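Local coordinates for protein 2-keto acid:ferredoxin oxidoreductase subunit alpha (Pyrococcus furiosus, PDB 1YD7) that probably takes part, as one subunit of a heterotetramer, in the ferredoxin-dependent oxidative decarboxylation of 2-oxoglutarate with coenzyme A to succinyl-CoA, at residues E73-I81 / T94-N105; R12-P20 / R31-R39. All coordinates share one frame; numbering follows the deposited sequence.

Interaction 1 (E73-I81 / T94-N105); sequences EIASIAAAI and TSGPGFSLMQEN
E73 lies with its aliphatic part against the turn between strand 90-95 and helix 98-102, a case of a charged side chain used at its methylenes. Its CG sits 3.7 Å from G98 CA, a close approach possible because G98 has no side chain, and the same carbon meets T94 OG1, the two side chains crossing at about a right angle. The chain then bends (chi2 90°), which brings OE1 to 3.4 Å from L101 CD1. That turn, S95 to G98, is a type II' beta turn.

The main apolar contact is made by selenomethionine M102. Extended beyond CG, it passes obliquely by I77, whose CG2 is 3.8 Å from M102 CG. Deeper in, I77 and M102 both rest on T92 of the sheet.

In other places carbon meets oxygen. M102 ends under the first turn of helix 73-85, its methyl CE 3.2 Å from the carbonyl oxygen E73 O, which also accepts the helical bond from I77 N. I74 CG1 approaches L101 O at 3.6 Å, while N105 OD1 comes to 3.7 Å from I77 CG2, and I81 CD1 reaches N105 O at 3.5 Å. The axes of the short segments 73-81 and 98-102 cross at -55°.

Helix 73-85 is the crossover from strand 66-69 to strand 90-95, and the contact folds the segment after that strand back onto it, in what is probably a thiamine diphosphate-binding domain. With no hydrogen bond shared by the segments, their fit depends on shape: glycine against methylene, selenomethionine against isoleucine.

Interaction 2 (R12-P20 / R31-R39); sequences RFPFPVGEP and RAAILAGCR
F13 begins the row of contacts that the N-terminal segment lays on helix 25-36. L35 CD2 lies over one face of its ring, 4.1 Å from the centroid, in a CH-pi contact displaced toward the rim, while I34 CG2 stands at the edge, 3.9 Å from F13 CD1. R39 NH2 approaches the same ring obliquely. That guanidinium is steadied from its own segment: NH1 donates to I34 O at 3.0 Å, in the carbonyl plane and on a lone pair, and to C38 O from above the carbonyl plane. I34 O also accepts from G37 N in the Schellman motif that ends the helix.

F15 is the centre of the contact. Its CG stands between the backbone N and carbonyl carbon (chi1 44°), which lays the ring flat on the extended aliphatic chain of R31. R31 CG is 3.7 Å from the ring centroid, over its centre, and farther along F15 CB covers one face of the guanidinium, which is turned 23° from the ring. At the ring's edge, F15 CZ meets I34 CG2 at 3.8 Å, with L35 CG nearby. F15 and Y59 also pack edge-to-face. Replacing F15 with an alanine would probably strip the ring from the methylenes of R31 and open a gap beside I34 and L35.

P16 follows, its CD 3.8 Å from R31 NH1, and V17 closes the row, its CG1 touching L35 CD2 at 4.2 Å.

R31 forms salt bridges that probably balance its charge: NE to E27 within the helix, NH1 to D21 on strand 19-24. Segment 12-20 itself is held by packing on the arginine's carbon chain and one guanidinium face.

Interaction 2 closes before interaction 1 opens along the chain, and the two lie on opposite sides of its centre, with contact centres about 25 Å apart and nearest atoms about 9 Å. They do not touch, yet the parallel sheet connects them. Helix 25-36 of interaction 2 runs into strand 40-43, whose neighbour in the sheet is strand 90-95, the strand that leads into the second segment of interaction 1; backbone hydrogen bonding between R39 and K89 is one such link. Thus one contact attaches the N-terminal segment to the first helix, and the other packs a crossover helix against the turn beyond its strand, both in a single, probably thiamine diphosphate-binding domain.

Interaction 1 (E73-I81 / T94-N105)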
loop_
_atom_site.group_PDB
_atom_site.type_symbol
_atom_site.label_atom_id
_atom_site.label_comp_id
_atom_site.label_asym_id
_atom_site.label_seq_id
_atom_site.Cartn_x
_atom_site.Cartn_y
_atom_site.Cartn_z
ATOM N N GLU A 73 -0.596 15.660 4.456
ATOM C CA GLU A 73 -0.075 14.701 3.481
ATOM C C GLU A 73 1.460 14.711 3.479
ATOM O O GLU A 73 2.095 13.669 3.398
ATOM C CB GLU A 73 -0.618 15.015 2.077
ATOM C CG GLU A 73 -2.131 14.808 1.922
ATOM C CD GLU A 73 -3.002 16.057 2.229
ATOM O OE1 GLU A 73 -2.475 17.123 2.643
ATOM O OE2 GLU A 73 -4.245 15.957 2.048
ATOM N N ILE A 74 2.038 15.903 3.577
ATOM C CA ILE A 74 3.493 16.063 3.678
ATOM C C ILE A 74 4.098 15.262 4.854
ATOM O O ILE A 74 5.131 14.585 4.710
ATOM C CB ILE A 74 3.863 17.575 3.741
ATOM C CG1 ILE A 74 3.672 18.186 2.346
ATOM C CG2 ILE A 74 5.301 17.774 4.206
ATOM C CD1 ILE A 74 4.185 19.611 2.184
ATOM N N ALA A 75 3.404 15.300 5.984
ATOM C CA ALA A 75 3.797 14.582 7.185
ATOM C C ALA A 75 3.709 13.065 7.040
ATOM O O ALA A 75 4.581 12.334 7.504
ATOM C CB ALA A 75 2.942 15.049 8.350
ATOM N N SER A 76 2.650 12.583 6.397
ATOM C CA SER A 76 2.453 11.148 6.233
ATOM C C SER A 76 3.536 10.537 5.353
ATOM O O SER A 76 4.045 9.477 5.665
ATOM C CB SER A 76 1.063 10.862 5.649
ATOM O OG SER A 76 0.073 11.281 6.574
ATOM N N ILE A 77 3.874 11.207 4.261
ATOM C CA ILE A 77 4.939 10.747 3.373
ATOM C C ILE A 77 6.319 10.849 4.046
ATOM O O ILE A 77 7.098 9.906 3.972
ATOM C CB ILE A 77 4.921 11.470 1.960
ATOM C CG1 ILE A 77 6.080 11.002 1.083
ATOM C CG2 ILE A 77 5.035 12.969 2.064
ATOM C CD1 ILE A 77 6.046 9.531 0.787
ATOM N N ALA A 78 6.595 11.972 4.726
ATOM C CA ALA A 78 7.865 12.149 5.432
ATOM C C ALA A 78 8.047 11.055 6.477
ATOM O O ALA A 78 9.125 10.467 6.589
ATOM C CB ALA A 78 7.964 13.554 6.055
ATOM N N ALA A 79 6.952 10.702 7.149
ATOM C CA ALA A 79 6.964 9.643 8.151
ATOM C C ALA A 79 7.240 8.282 7.569
ATOM O O ALA A 79 7.970 7.484 8.181
ATOM C CB ALA A 79 5.647 9.625 8.900
ATOM N N ALA A 80 6.624 7.979 6.417
ATOM C CA ALA A 80 6.894 6.709 5.731
ATOM C C ALA A 80 8.355 6.640 5.226
ATOM O O ALA A 80 8.986 5.590 5.282
ATOM C CB ALA A 80 5.910 6.515 4.574
ATOM N N ILE A 81 8.888 7.766 4.759
ATOM C CA ILE A 81 10.325 7.878 4.367
ATOM C C ILE A 81 11.286 7.567 5.532
ATOM O O ILE A 81 12.205 6.747 5.376
ATOM C CB ILE A 81 10.643 9.284 3.720
ATOM C CG1 ILE A 81 9.928 9.430 2.370
ATOM C CG2 ILE A 81 12.177 9.498 3.500
ATOM C CD1 ILE A 81 9.904 10.879 1.834
ATOM N N THR A 94 -2.899 8.646 -0.151
ATOM C CA THR A 94 -3.443 9.993 -0.310
ATOM C C THR A 94 -4.521 10.011 -1.390
ATOM O O THR A 94 -4.719 9.020 -2.098
ATOM C CB THR A 94 -2.333 11.041 -0.601
ATOM O OG1 THR A 94 -2.935 12.333 -0.724
ATOM C CG2 THR A 94 -1.532 10.701 -1.872
ATOM N N SER A 95 -5.235 11.132 -1.478
ATOM C CA SER A 95 -6.373 11.259 -2.395
ATOM C C SER A 95 -6.440 12.647 -3.041
ATOM O O SER A 95 -6.091 13.647 -2.415
ATOM C CB SER A 95 -7.685 10.949 -1.660
ATOM O OG SER A 95 -8.688 10.527 -2.570
ATOM N N GLY A 96 -6.869 12.684 -4.303
ATOM C CA GLY A 96 -7.089 13.935 -5.030
ATOM C C GLY A 96 -5.895 14.881 -5.043
ATOM O O GLY A 96 -4.871 14.566 -5.664
ATOM N N PRO A 97 -6.006 16.037 -4.344
ATOM C CA PRO A 97 -4.905 17.007 -4.345
ATOM C C PRO A 97 -3.685 16.534 -3.551
ATOM O O PRO A 97 -2.557 16.934 -3.847
ATOM C CB PRO A 97 -5.511 18.254 -3.672
ATOM C CG PRO A 97 -6.965 17.969 -3.485
ATOM C CD PRO A 97 -7.125 16.490 -3.497
ATOM N N GLY A 98 -3.917 15.685 -2.555
ATOM C CA GLY A 98 -2.875 15.290 -1.620
ATOM C C GLY A 98 -1.598 14.762 -2.244
ATOM O O GLY A 98 -0.516 15.007 -1.709
ATOM N N PHE A 99 -1.718 14.049 -3.367
ATOM C CA PHE A 99 -0.558 13.463 -4.052
ATOM C C PHE A 99 0.434 14.526 -4.537
ATOM O O PHE A 99 1.651 14.397 -4.328
ATOM C CB PHE A 99 -1.003 12.601 -5.237
ATOM C CG PHE A 99 0.131 11.871 -5.925
ATOM C CD1 PHE A 99 0.878 10.911 -5.243
ATOM C CD2 PHE A 99 0.449 12.138 -7.256
ATOM C CE1 PHE A 99 1.926 10.234 -5.866
ATOM C CE2 PHE A 99 1.500 11.459 -7.893
ATOM C CZ PHE A 99 2.240 10.506 -7.191
ATOM N N SER A 100 -0.086 15.570 -5.175
ATOM C CA SER A 100 0.747 16.660 -5.658
ATOM C C SER A 100 1.497 17.386 -4.526
ATOM O O SER A 100 2.602 17.886 -4.752
ATOM C CB SER A 100 -0.094 17.653 -6.457
ATOM O OG SER A 100 -1.094 18.221 -5.637
ATOM N N LEU A 101 0.914 17.448 -3.324
ATOM C CA LEU A 101 1.606 18.037 -2.159
ATOM C C LEU A 101 2.802 17.184 -1.739
ATOM O O LEU A 101 3.779 17.704 -1.204
ATOM C CB LEU A 101 0.673 18.191 -0.947
ATOM C CG LEU A 101 -0.599 19.043 -1.036
ATOM C CD1 LEU A 101 -1.168 19.257 0.373
ATOM C CD2 LEU A 101 -0.354 20.373 -1.723
HETATM N N MSE A 102 2.713 15.879 -1.979
HETATM C CA MSE A 102 3.813 14.957 -1.714
HETATM C C MSE A 102 4.907 14.967 -2.798
HETATM O O MSE A 102 5.979 14.394 -2.590
HETATM C CB MSE A 102 3.276 13.524 -1.581
HETATM C CG MSE A 102 2.265 13.322 -0.456
HETATM SE SE MSE A 102 1.715 11.439 -0.304
HETATM C CE MSE A 102 0.819 11.449 1.489
ATOM N N GLN A 103 4.636 15.602 -3.938
ATOM C CA GLN A 103 5.478 15.473 -5.128
ATOM C C GLN A 103 6.976 15.634 -4.857
ATOM O O GLN A 103 7.775 14.837 -5.347
ATOM C CB GLN A 103 5.046 16.472 -6.202
ATOM N N GLU A 104 7.347 16.646 -4.071
ATOM C CA GLU A 104 8.762 16.963 -3.827
ATOM C C GLU A 104 9.446 15.999 -2.868
ATOM O O GLU A 104 10.595 15.658 -3.076
ATOM C CB GLU A 104 8.904 18.387 -3.296
ATOM C CG GLU A 104 10.335 18.904 -3.267
ATOM C CD GLU A 104 10.437 20.252 -2.580
ATOM O OE1 GLU A 104 9.578 21.122 -2.854
ATOM O OE2 GLU A 104 11.366 20.438 -1.758
ATOM N N ASN A 105 8.757 15.592 -1.804
ATOM C CA ASN A 105 9.253 14.517 -0.909
ATOM C C ASN A 105 9.447 13.152 -1.606
ATOM O O ASN A 105 10.358 12.393 -1.265
ATOM C CB ASN A 105 8.305 14.329 0.300
ATOM C CG ASN A 105 8.560 15.325 1.432
ATOM O OD1 ASN A 105 7.832 15.346 2.423
ATOM N ND2 ASN A 105 9.595 16.143 1.293
#

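Interaction 2 (R12-P20 / R31-R39)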
loop_
_atom_site.group_PDB
_atom_site.type_symbol
_atom_site.label_atom_id
_atom_site.label_comp_id
_atom_site.label_asym_id
_atom_site.label_seq_id
_atom_site.Cartn_x
_atom_site.Cartn_y
_atom_site.Cartn_z
ATOM N N ARG A 12 -1.236 -16.946 12.104
ATOM C CA ARG A 12 -0.291 -15.814 11.963
ATOM C C ARG A 12 -1.018 -14.547 11.450
ATOM O O ARG A 12 -0.901 -13.475 12.069
ATOM C CB ARG A 12 0.885 -16.206 11.052
ATOM N N PHE A 13 -1.782 -14.664 10.355
ATOM C CA PHE A 13 -2.419 -13.480 9.752
ATOM C C PHE A 13 -3.857 -13.238 10.253
ATOM O O PHE A 13 -4.558 -14.165 10.626
ATOM C CB PHE A 13 -2.347 -13.526 8.216
ATOM C CG PHE A 13 -0.934 -13.386 7.660
ATOM C CD1 PHE A 13 -0.397 -12.139 7.382
ATOM C CD2 PHE A 13 -0.151 -14.505 7.427
ATOM C CE1 PHE A 13 0.893 -12.014 6.852
ATOM C CE2 PHE A 13 1.140 -14.396 6.909
ATOM C CZ PHE A 13 1.664 -13.153 6.615
ATOM N N PRO A 14 -4.272 -11.967 10.314
ATOM C CA PRO A 14 -5.569 -11.592 10.886
ATOM C C PRO A 14 -6.733 -11.661 9.904
ATOM O O PRO A 14 -7.857 -11.334 10.264
ATOM C CB PRO A 14 -5.333 -10.143 11.320
ATOM C CG PRO A 14 -4.334 -9.636 10.333
ATOM C CD PRO A 14 -3.513 -10.784 9.862
ATOM N N PHE A 15 -6.450 -12.077 8.680
ATOM C CA PHE A 15 -7.458 -12.290 7.659
ATOM C C PHE A 15 -7.214 -13.655 7.020
ATOM O O PHE A 15 -6.098 -14.179 7.103
ATOM C CB PHE A 15 -7.425 -11.199 6.592
ATOM C CG PHE A 15 -6.045 -10.838 6.126
ATOM C CD1 PHE A 15 -5.388 -11.606 5.167
ATOM C CD2 PHE A 15 -5.411 -9.707 6.631
ATOM C CE1 PHE A 15 -4.111 -11.259 4.739
ATOM C CE2 PHE A 15 -4.121 -9.354 6.212
ATOM C CZ PHE A 15 -3.475 -10.126 5.265
ATOM N N PRO A 16 -8.255 -14.238 6.390
ATOM C CA PRO A 16 -8.096 -15.538 5.735
ATOM C C PRO A 16 -7.115 -15.505 4.555
ATOM O O PRO A 16 -7.149 -14.581 3.721
ATOM C CB PRO A 16 -9.529 -15.876 5.260
ATOM C CG PRO A 16 -10.429 -15.016 6.065
ATOM C CD PRO A 16 -9.641 -13.756 6.299
ATOM N N VAL A 17 -6.263 -16.524 4.497
ATOM C CA VAL A 17 -5.249 -16.653 3.462
ATOM C C VAL A 17 -5.248 -18.099 2.947
ATOM O O VAL A 17 -5.665 -19.004 3.650
ATOM C CB VAL A 17 -3.820 -16.294 3.993
ATOM C CG1 VAL A 17 -3.786 -14.876 4.516
ATOM C CG2 VAL A 17 -3.360 -17.287 5.069
ATOM N N GLY A 18 -4.737 -18.316 1.741
ATOM C CA GLY A 18 -4.660 -19.656 1.206
ATOM C C GLY A 18 -6.038 -20.152 0.763
ATOM O O GLY A 18 -6.313 -21.357 0.803
ATOM N N GLU A 19 -6.896 -19.217 0.344
ATOM C CA GLU A 19 -8.231 -19.546 -0.146
ATOM C C GLU A 19 -8.904 -18.293 -0.716
ATOM O O GLU A 19 -8.402 -17.181 -0.508
ATOM C CB GLU A 19 -9.080 -20.170 0.974
ATOM C CG GLU A 19 -9.300 -19.260 2.161
ATOM C CD GLU A 19 -10.117 -19.909 3.242
ATOM O OE1 GLU A 19 -11.239 -20.408 2.942
ATOM O OE2 GLU A 19 -9.637 -19.903 4.399
ATOM N N PRO A 20 -10.009 -18.468 -1.481
ATOM C CA PRO A 20 -10.691 -17.316 -2.035
ATOM C C PRO A 20 -11.518 -16.558 -1.015
ATOM O O PRO A 20 -11.869 -17.061 0.030
ATOM C CB PRO A 20 -11.604 -17.922 -3.137
ATOM C CG PRO A 20 -11.173 -19.359 -3.281
ATOM C CD PRO A 20 -10.677 -19.714 -1.910
ATOM N N ARG A 31 -4.596 -6.399 2.317
ATOM C CA ARG A 31 -4.134 -7.767 2.470
ATOM C C ARG A 31 -2.815 -8.032 1.746
ATOM O O ARG A 31 -1.947 -8.734 2.272
ATOM C CB ARG A 31 -5.182 -8.751 1.969
ATOM C CG ARG A 31 -6.400 -8.785 2.822
ATOM C CD ARG A 31 -7.301 -10.002 2.498
ATOM N NE ARG A 31 -8.614 -9.862 3.149
ATOM C CZ ARG A 31 -9.509 -10.844 3.294
ATOM N NH1 ARG A 31 -9.249 -12.090 2.911
ATOM N NH2 ARG A 31 -10.668 -10.582 3.873
ATOM N N ALA A 32 -2.706 -7.517 0.526
ATOM C CA ALA A 32 -1.484 -7.634 -0.269
ATOM C C ALA A 32 -0.290 -6.944 0.412
ATOM O O ALA A 32 0.799 -7.508 0.487
ATOM C CB ALA A 32 -1.700 -7.040 -1.652
ATOM N N ALA A 33 -0.514 -5.720 0.880
ATOM C CA ALA A 33 0.522 -4.937 1.537
ATOM C C ALA A 33 1.075 -5.709 2.728
ATOM O O ALA A 33 2.268 -5.922 2.824
ATOM C CB ALA A 33 -0.018 -3.587 1.941
ATOM N N ILE A 34 0.179 -6.220 3.567
ATOM C CA ILE A 34 0.550 -7.017 4.722
ATOM C C ILE A 34 1.217 -8.333 4.381
ATOM O O ILE A 34 2.203 -8.726 5.026
ATOM C CB ILE A 34 -0.673 -7.227 5.624
ATOM C CG1 ILE A 34 -1.000 -5.890 6.298
ATOM C CG2 ILE A 34 -0.423 -8.305 6.627
ATOM C CD1 ILE A 34 -2.170 -5.898 7.180
ATOM N N LEU A 35 0.695 -9.042 3.391
ATOM C CA LEU A 35 1.338 -10.282 2.960
ATOM C C LEU A 35 2.724 -9.993 2.381
ATOM O O LEU A 35 3.612 -10.833 2.477
ATOM C CB LEU A 35 0.474 -11.064 1.936
ATOM C CG LEU A 35 -0.706 -11.861 2.529
ATOM C CD1 LEU A 35 -1.779 -12.083 1.463
ATOM C CD2 LEU A 35 -0.248 -13.204 3.126
ATOM N N ALA A 36 2.887 -8.825 1.764
ATOM C CA ALA A 36 4.172 -8.425 1.185
ATOM C C ALA A 36 5.214 -7.989 2.237
ATOM O O ALA A 36 6.380 -7.836 1.901
ATOM C CB ALA A 36 3.977 -7.310 0.181
ATOM N N GLY A 37 4.781 -7.765 3.474
ATOM C CA GLY A 37 5.677 -7.486 4.611
ATOM C C GLY A 37 5.634 -6.050 5.078
ATOM O O GLY A 37 6.455 -5.649 5.876
ATOM N N CYS A 38 4.685 -5.262 4.579
ATOM C CA CYS A 38 4.485 -3.910 5.084
ATOM C C CYS A 38 4.108 -3.957 6.571
ATOM O O CYS A 38 3.160 -4.655 6.965
ATOM C CB CYS A 38 3.384 -3.201 4.322
ATOM S SG CYS A 38 3.103 -1.505 4.802
ATOM N N ARG A 39 4.866 -3.215 7.375
ATOM C CA ARG A 39 4.611 -3.080 8.803
ATOM C C ARG A 39 4.539 -1.639 9.244
ATOM O O ARG A 39 4.381 -1.372 10.405
ATOM C CB ARG A 39 5.649 -3.850 9.602
ATOM C CG ARG A 39 5.572 -5.349 9.386
ATOM C CD ARG A 39 4.185 -5.910 9.788
ATOM N NE ARG A 39 4.080 -7.367 9.624
ATOM C CZ ARG A 39 3.724 -8.004 8.504
ATOM N NH1 ARG A 39 3.403 -7.354 7.399
ATOM N NH2 ARG A 39 3.660 -9.320 8.501
#